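Local coordinates for N-acetylglucosamine-6-phosphate deacetylase (Mycobacterium smegmatis, PDB 6FV4), which probably removes the acetyl group from N-acetylglucosamine-6-phosphate, as a metal-dependent amidohydrolase of mycobacterial carbohydrate metabolism, at residues D70-G75 / T251-V256; R97-T102 / T321-Q326. The protein carries 1 engineered substitution. All blocks are in the same frame, centred on the assembly; numbering follows the deposited sequence.

Contact 1 of 2, residues D70-G75 / T251-V256; sequences DTHLHG and TVEMIV. With ZN (zinc ion), chain H.
His72 and Glu253 meet across the inside of the barrel; the histidine is the side chain to follow. His72 CB lies 3.7 Å from Glu253 OE2. CG anti to the backbone N (chi1 177°) swings the ring toward Glu253, with His72 CG 3.8 Å from Glu253 OE1, and the ring's rotation about CB-CG points ND1 at the carboxylate and NE2 at the zinc. His72 ND1 donates to Glu253 OE1 at 2.9 Å (N-H...O angle 156°); OE1 is met on its syn side, and ring and carboxylate planes stand 61° apart. This is the mouth of the amidohydrolase (β/α)8 barrel, where the His-X-His motif at the end of the first barrel strand supplies His72 and His74. Beyond CE1, His72 NE2 binds the zinc ion at 2.1 Å, flanked by CD2 and CE1, each 3.1 Å from the metal. His74 NE2 binds the zinc ion at 2.1 Å, and Glu138 completes the protein ligands. Glu253 is thus second-shell: together with the zinc bond it fixes the rotation of the His72 ring, and it would tend to make NE2 a stronger donor. Its OE1 also accepts from His225 N; Glu253 OE2 accepts from a water at 2.7 Å, itself hydrogen-bonded to Thr71 OG1 at 3.0 Å.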
ATOM      1  N   ASP B  70      -8.927  22.521  -3.914  1.00 22.41           N
ATOM      2  CA  ASP B  70      -7.781  22.447  -3.006  1.00 23.59           C
ATOM      3  C   ASP B  70      -8.275  22.587  -1.575  1.00 23.35           C
ATOM      4  O   ASP B  70      -8.713  23.671  -1.164  1.00 27.68           O
ATOM      5  CB  ASP B  70      -6.754  23.523  -3.346  1.00 21.89           C
ATOM      6  CG  ASP B  70      -5.406  23.276  -2.685  1.00 28.18           C
ATOM      7  OD1 ASP B  70      -4.471  24.074  -2.950  1.00 27.77           O
ATOM      8  OD2 ASP B  70      -5.274  22.296  -1.909  1.00 25.39           O
ATOM      9  N   THR B  71      -8.219  21.498  -0.816  1.00 23.87           N
ATOM     10  CA  THR B  71      -8.813  21.465   0.512  1.00 20.68           C
ATOM     11  C   THR B  71      -7.801  21.677   1.631  1.00 22.73           C
ATOM     12  O   THR B  71      -8.144  21.503   2.803  1.00 25.15           O
ATOM     13  CB  THR B  71      -9.556  20.147   0.737  1.00 24.91           C
ATOM     14  OG1 THR B  71      -8.664  19.041   0.524  1.00 25.99           O
ATOM     15  CG2 THR B  71     -10.734  20.037  -0.231  1.00 24.67           C
ATOM     16  N   HIS B  72      -6.575  22.069   1.314  1.00 23.50           N
ATOM     17  CA  HIS B  72      -5.575  22.246   2.365  1.00 24.07           C
ATOM     18  C   HIS B  72      -4.475  23.121   1.767  1.00 24.72           C
ATOM     19  O   HIS B  72      -3.628  22.625   1.021  1.00 24.24           O
ATOM     20  CB  HIS B  72      -5.052  20.895   2.844  1.00 28.45           C
ATOM     21  CG  HIS B  72      -3.957  20.972   3.873  1.00 26.46           C
ATOM     22  ND1 HIS B  72      -3.595  19.892   4.645  1.00 25.26           N
ATOM     23  CD2 HIS B  72      -3.135  21.984   4.240  1.00 26.00           C
ATOM     24  CE1 HIS B  72      -2.602  20.236   5.448  1.00 24.45           C
ATOM     25  NE2 HIS B  72      -2.309  21.505   5.225  1.00 24.10           N
ATOM     26  N   LEU B  73      -4.509  24.411   2.087  1.00 22.95           N
ATOM     27  CA  LEU B  73      -3.474  25.335   1.648  1.00 23.69           C
ATOM     28  C   LEU B  73      -3.456  26.530   2.585  1.00 25.24           C
ATOM     29  O   LEU B  73      -4.461  26.858   3.224  1.00 23.96           O
ATOM     30  CB  LEU B  73      -3.672  25.803   0.208  1.00 22.41           C
ATOM     31  CG  LEU B  73      -4.877  26.679  -0.089  1.00 24.25           C
ATOM     32  CD1 LEU B  73      -4.603  27.490  -1.356  1.00 25.87           C
ATOM     33  CD2 LEU B  73      -6.108  25.813  -0.259  1.00 26.94           C
ATOM     34  N   HIS B  74      -2.293  27.185   2.638  1.00 28.61           N
ATOM     35  CA  HIS B  74      -2.042  28.250   3.603  1.00 27.24           C
ATOM     36  C   HIS B  74      -1.955  29.625   2.978  1.00 28.98           C
ATOM     37  O   HIS B  74      -2.134  30.622   3.685  1.00 29.72           O
ATOM     38  CB  HIS B  74      -0.743  27.956   4.374  1.00 24.96           C
ATOM     39  CG  HIS B  74      -0.828  26.710   5.188  1.00 28.95           C
ATOM     40  ND1 HIS B  74      -1.368  26.687   6.456  1.00 29.06           N
ATOM     41  CD2 HIS B  74      -0.499  25.428   4.895  1.00 26.66           C
ATOM     42  CE1 HIS B  74      -1.346  25.449   6.921  1.00 28.07           C
ATOM     43  NE2 HIS B  74      -0.817  24.669   5.994  1.00 30.84           N
ATOM     44  N   GLY B  75      -1.712  29.703   1.676  1.00 24.85           N
ATOM     45  CA  GLY B  75      -1.699  30.996   1.027  1.00 25.07           C
ATOM     46  C   GLY B  75      -1.105  30.893  -0.354  1.00 26.84           C
ATOM     47  O   GLY B  75      -1.102  29.822  -0.967  1.00 26.83           O
ATOM     48  N   THR B 251     -10.541   9.372   3.401  1.00 24.67           N
ATOM     49  CA  THR B 251      -9.902   9.901   2.205  1.00 25.21           C
ATOM     50  C   THR B 251      -8.564  10.525   2.593  1.00 26.30           C
ATOM     51  O   THR B 251      -8.526  11.465   3.396  1.00 29.07           O
ATOM     52  CB  THR B 251     -10.785  10.931   1.510  1.00 28.03           C
ATOM     53  OG1 THR B 251     -12.046  10.335   1.183  1.00 31.95           O
ATOM     54  CG2 THR B 251     -10.109  11.401   0.224  1.00 28.64           C
ATOM     55  N   VAL B 252      -7.464  10.018   2.005  1.00 26.02           N
ATOM     56  CA  VAL B 252      -6.131  10.479   2.381  1.00 22.67           C
ATOM     57  C   VAL B 252      -5.700  11.639   1.488  1.00 24.05           C
ATOM     58  O   VAL B 252      -5.926  11.643   0.272  1.00 27.07           O
ATOM     59  CB  VAL B 252      -5.115   9.321   2.355  1.00 23.00           C
ATOM     60  CG1 VAL B 252      -5.461   8.323   3.474  1.00 25.97           C
ATOM     61  CG2 VAL B 252      -5.060   8.639   0.967  1.00 18.08           C
ATOM     62  N   GLU B 253      -5.116  12.656   2.113  1.00 23.31           N
ATOM     63  CA  GLU B 253      -4.476  13.751   1.400  1.00 23.38           C
ATOM     64  C   GLU B 253      -3.062  13.344   1.046  1.00 21.98           C
ATOM     65  O   GLU B 253      -2.386  12.657   1.814  1.00 23.99           O
ATOM     66  CB  GLU B 253      -4.396  15.025   2.263  1.00 26.38           C
ATOM     67  CG  GLU B 253      -5.712  15.687   2.642  1.00 25.57           C
ATOM     68  CD  GLU B 253      -5.492  16.910   3.538  1.00 29.68           C
ATOM     69  OE1 GLU B 253      -4.312  17.193   3.911  1.00 24.84           O
ATOM     70  OE2 GLU B 253      -6.493  17.592   3.879  1.00 33.17           O
ATOM     71  N   MET B 254      -2.599  13.787  -0.114  1.00 21.67           N
ATOM     72  CA  MET B 254      -1.190  13.625  -0.416  1.00 21.38           C
ATOM     73  C   MET B 254      -0.708  14.870  -1.138  1.00 22.46           C
ATOM     74  O   MET B 254      -1.379  15.370  -2.046  1.00 24.17           O
ATOM     75  CB  MET B 254      -0.939  12.340  -1.260  1.00 21.22           C
ATOM     76  CG  MET B 254       0.516  12.054  -1.487  1.00 28.23           C
ATOM     77  SD  MET B 254       0.856  10.344  -2.000  1.00 34.75           S
ATOM     78  CE  MET B 254       0.127   9.395  -0.662  1.00 23.11           C
ATOM     79  N   ILE B 255       0.455  15.375  -0.728  1.00 23.90           N
ATOM     80  CA  ILE B 255       1.117  16.462  -1.445  1.00 23.46           C
ATOM     81  C   ILE B 255       1.996  15.815  -2.513  1.00 30.10           C
ATOM     82  O   ILE B 255       3.069  15.284  -2.211  1.00 26.15           O
ATOM     83  CB  ILE B 255       1.951  17.350  -0.519  1.00 26.78           C
ATOM     84  CG1 ILE B 255       1.102  17.917   0.617  1.00 26.41           C
ATOM     85  CG2 ILE B 255       2.577  18.476  -1.328  1.00 26.04           C
ATOM     86  CD1 ILE B 255       1.934  18.447   1.787  1.00 27.11           C
ATOM     87  N   VAL B 256       1.557  15.886  -3.767  1.00 28.79           N
ATOM     88  CA  VAL B 256       2.327  15.335  -4.880  1.00 31.60           C
ATOM     89  C   VAL B 256       2.969  16.478  -5.654  1.00 32.41           C
ATOM     90  O   VAL B 256       2.567  16.792  -6.781  1.00 30.75           O
ATOM     91  CB  VAL B 256       1.434  14.461  -5.772  1.00 32.77           C
ATOM     92  CG1 VAL B 256       2.271  13.639  -6.736  1.00 34.75           C
ATOM     93  CG2 VAL B 256       0.611  13.529  -4.890  1.00 27.82           C
TER
HETATM   94 ZN    ZN H 401      -0.724  22.588   6.126  1.00 27.02          ZN
HETATM   95  O   HOH W   1      -8.796  16.889   2.569  1.00 28.95           O

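Contact 2 of 2, residues R97-T102 / T321-Q326; sequences RAHGST and TATMEQ
Two elements that each end or begin a helix meet here through a histidine held at both edge and face: His99 gives its ND1 hydrogen to Glu325 while one face of its ring carries the methyl of Thr323. The helix 86-98 closes in a Schellman motif, with Gly100 at positive phi as its C' residue, and the helix 324-334 opens in a capping box made by Thr323 and Gln326. Both belong to the amidohydrolase barrel, and the turn that follows the first helix leads into strand 101-102. Glu325 reaches across with its CG anti to the backbone N (chi1 167°) and the chain extended beyond, which brings OE2 to 2.7 Å from His99 ND1. The N-H...O angle is 156°. The acceptor lies close to the ring plane but is approached nearly along its C-O axis, and the carboxylate is turned 41° from the ring. Its other oxygen, OE1, takes a hydrogen bond from Val382 N, so both ends of the carboxylate are tied down. Thr323 CG2 makes a CH-pi contact 4.3 Å from the centroid of the His99 ring, offset toward the rim. Thr323 OG1 donates in the carbonyl plane to Gln326 OE1 at 3.1 Å, and Thr323 N reaches that oxygen from above the plane; the return bond from Gln326 N to Thr323 OG1 is weak. The buried His99 O has no hydrogen-bonding partner in the model, and Glu325 CB lies 3.4 Å from it. Deeper in, Phe68 and Asp70 of strand 63-76 receive the Met324 side chain, which bends at chi2 and chi3; before it turns away, its CG comes to 3.1 Å from Ser101 OG.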
ATOM      1  N   ARG B  97      -6.640  30.646  -7.952  1.00 27.21           N
ATOM      2  CA  ARG B  97      -7.735  30.655  -8.928  1.00 29.98           C
ATOM      3  C   ARG B  97      -7.207  30.681 -10.361  1.00 32.10           C
ATOM      4  O   ARG B  97      -7.745  30.000 -11.244  1.00 30.23           O
ATOM      5  CB  ARG B  97      -8.656  31.862  -8.685  1.00 28.14           C
ATOM      6  CG  ARG B  97     -10.150  31.583  -8.852  1.00 34.98           C
ATOM      7  CD  ARG B  97     -11.016  32.671  -8.187  1.00 31.44           C
ATOM      8  NE  ARG B  97     -11.646  32.224  -6.946  1.00 29.13           N
ATOM      9  CZ  ARG B  97     -12.454  32.980  -6.200  1.00 32.75           C
ATOM     10  NH1 ARG B  97     -12.740  34.218  -6.570  1.00 31.85           N
ATOM     11  NH2 ARG B  97     -12.975  32.505  -5.075  1.00 33.62           N
ATOM     12  N   ALA B  98      -6.154  31.469 -10.609  1.00 29.78           N
ATOM     13  CA  ALA B  98      -5.579  31.578 -11.941  1.00 32.62           C
ATOM     14  C   ALA B  98      -4.921  30.280 -12.389  1.00 32.27           C
ATOM     15  O   ALA B  98      -4.708  30.087 -13.587  1.00 32.43           O
ATOM     16  CB  ALA B  98      -4.558  32.717 -11.980  1.00 37.24           C
ATOM     17  N   HIS B  99      -4.590  29.394 -11.455  1.00 31.08           N
ATOM     18  CA  HIS B  99      -4.047  28.089 -11.782  1.00 29.16           C
ATOM     19  C   HIS B  99      -5.075  26.978 -11.674  1.00 30.38           C
ATOM     20  O   HIS B  99      -4.695  25.801 -11.680  1.00 30.05           O
ATOM     21  CB  HIS B  99      -2.849  27.796 -10.890  1.00 32.11           C
ATOM     22  CG  HIS B  99      -1.707  28.717 -11.144  1.00 36.37           C
ATOM     23  ND1 HIS B  99      -0.715  28.430 -12.052  1.00 36.62           N
ATOM     24  CD2 HIS B  99      -1.424  29.942 -10.645  1.00 35.34           C
ATOM     25  CE1 HIS B  99       0.149  29.429 -12.084  1.00 39.99           C
ATOM     26  NE2 HIS B  99      -0.259  30.359 -11.240  1.00 37.60           N
ATOM     27  N   GLY B 100      -6.362  27.325 -11.559  1.00 31.47           N
ATOM     28  CA  GLY B 100      -7.452  26.375 -11.715  1.00 30.23           C
ATOM     29  C   GLY B 100      -8.151  25.941 -10.446  1.00 26.03           C
ATOM     30  O   GLY B 100      -9.101  25.148 -10.527  1.00 24.64           O
ATOM     31  N   SER B 101      -7.722  26.417  -9.274  1.00 25.50           N
ATOM     32  CA  SER B 101      -8.385  26.041  -8.029  1.00 25.94           C
ATOM     33  C   SER B 101      -9.611  26.923  -7.888  1.00 28.32           C
ATOM     34  O   SER B 101      -9.511  28.070  -7.454  1.00 27.30           O
ATOM     35  CB  SER B 101      -7.460  26.203  -6.830  1.00 25.69           C
ATOM     36  OG  SER B 101      -6.358  25.334  -6.913  1.00 26.76           O
ATOM     37  N   THR B 102     -10.779  26.390  -8.261  1.00 28.03           N
ATOM     38  CA  THR B 102     -12.024  27.140  -8.162  1.00 25.60           C
ATOM     39  C   THR B 102     -12.723  26.978  -6.820  1.00 29.13           C
ATOM     40  O   THR B 102     -13.707  27.685  -6.561  1.00 27.70           O
ATOM     41  CB  THR B 102     -12.975  26.729  -9.289  1.00 28.97           C
ATOM     42  OG1 THR B 102     -13.075  25.302  -9.332  1.00 27.21           O
ATOM     43  CG2 THR B 102     -12.448  27.231 -10.636  1.00 26.32           C
ATOM     44  N   THR B 321       5.418  24.990  -2.411  1.00 22.72           N
ATOM     45  CA  THR B 321       5.030  26.094  -3.284  1.00 26.93           C
ATOM     46  C   THR B 321       4.279  25.558  -4.490  1.00 28.50           C
ATOM     47  O   THR B 321       4.401  26.065  -5.606  1.00 27.56           O
ATOM     48  CB  THR B 321       6.219  26.959  -3.720  1.00 30.86           C
ATOM     49  OG1 THR B 321       7.307  26.144  -4.146  1.00 31.54           O
ATOM     50  CG2 THR B 321       6.689  27.864  -2.584  1.00 28.37           C
ATOM     51  N   ALA B 322       3.485  24.519  -4.260  1.00 28.69           N
ATOM     52  CA  ALA B 322       2.760  23.843  -5.324  1.00 32.89           C
ATOM     53  C   ALA B 322       1.429  24.529  -5.574  1.00 28.71           C
ATOM     54  O   ALA B 322       0.812  25.071  -4.656  1.00 30.31           O
ATOM     55  CB  ALA B 322       2.511  22.377  -4.967  1.00 30.07           C
ATOM     56  N   THR B 323       0.994  24.508  -6.829  1.00 32.61           N
ATOM     57  CA  THR B 323      -0.374  24.851  -7.199  1.00 35.25           C
ATOM     58  C   THR B 323      -1.093  23.586  -7.639  1.00 29.98           C
ATOM     59  O   THR B 323      -0.465  22.590  -8.014  1.00 28.18           O
ATOM     60  CB  THR B 323      -0.416  25.876  -8.340  1.00 35.47           C
ATOM     61  OG1 THR B 323       0.210  25.314  -9.500  1.00 35.88           O
ATOM     62  CG2 THR B 323       0.310  27.141  -7.951  1.00 35.06           C
ATOM     63  N   MET B 324      -2.423  23.627  -7.599  1.00 26.68           N
ATOM     64  CA  MET B 324      -3.173  22.447  -8.016  1.00 25.02           C
ATOM     65  C   MET B 324      -2.853  22.067  -9.450  1.00 28.63           C
ATOM     66  O   MET B 324      -2.862  20.879  -9.780  1.00 28.43           O
ATOM     67  CB  MET B 324      -4.673  22.656  -7.850  1.00 27.60           C
ATOM     68  CG  MET B 324      -5.157  22.510  -6.421  1.00 23.88           C
ATOM     69  SD  MET B 324      -4.850  20.973  -5.532  1.00 29.18           S
ATOM     70  CE  MET B 324      -6.267  19.961  -6.008  1.00 23.86           C
ATOM     71  N   GLU B 325      -2.566  23.059 -10.303  1.00 25.99           N
ATOM     72  CA  GLU B 325      -2.118  22.795 -11.667  1.00 33.52           C
ATOM     73  C   GLU B 325      -0.866  21.918 -11.691  1.00 34.00           C
ATOM     74  O   GLU B 325      -0.748  21.008 -12.521  1.00 31.09           O
ATOM     75  CB  GLU B 325      -1.851  24.128 -12.377  1.00 32.62           C
ATOM     76  CG  GLU B 325      -1.098  24.000 -13.686  1.00 36.61           C
ATOM     77  CD  GLU B 325      -0.884  25.329 -14.362  1.00 35.87           C
ATOM     78  OE1 GLU B 325      -0.400  25.353 -15.508  1.00 33.92           O
ATOM     79  OE2 GLU B 325      -1.219  26.358 -13.753  1.00 36.31           O
ATOM     80  N   GLN B 326       0.091  22.183 -10.794  1.00 36.29           N
ATOM     81  CA  GLN B 326       1.321  21.396 -10.786  1.00 32.75           C
ATOM     82  C   GLN B 326       1.084  19.995 -10.237  1.00 31.69           C
ATOM     83  O   GLN B 326       1.609  19.017 -10.780  1.00 28.04           O
ATOM     84  CB  GLN B 326       2.410  22.106  -9.975  1.00 34.73           C
ATOM     85  CG  GLN B 326       3.013  23.320 -10.671  1.00 35.94           C
ATOM     86  CD  GLN B 326       3.804  24.207  -9.721  1.00 44.11           C
ATOM     87  OE1 GLN B 326       3.249  25.118  -9.116  1.00 35.25           O
ATOM     88  NE2 GLN B 326       5.108  23.957  -9.603  1.00 47.14           N
TER

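Overall arrangement
The centre of contact 1 lies about 4 Å from the centre of the chain, that of contact 2 about 10 Å; the touching residues of contact 1 are all buried, whereas contact 2 reaches toward the surface at His99 and Glu325. Each turns on a histidine ND1 bound to a glutamate, yet only in contact 1 does the other ring nitrogen hold a metal. There 70-75 supplies zinc ligands and 251-256 backs one of them from the second shell; in contact 2, helix ends and a short strand are joined, with a CH-pi contact and a serine-methionine contact beside the polar bond. Strand 63-76 connects the two: Asp70 CB of contact 1 packs 3.6 Å from Met324 CG of contact 2.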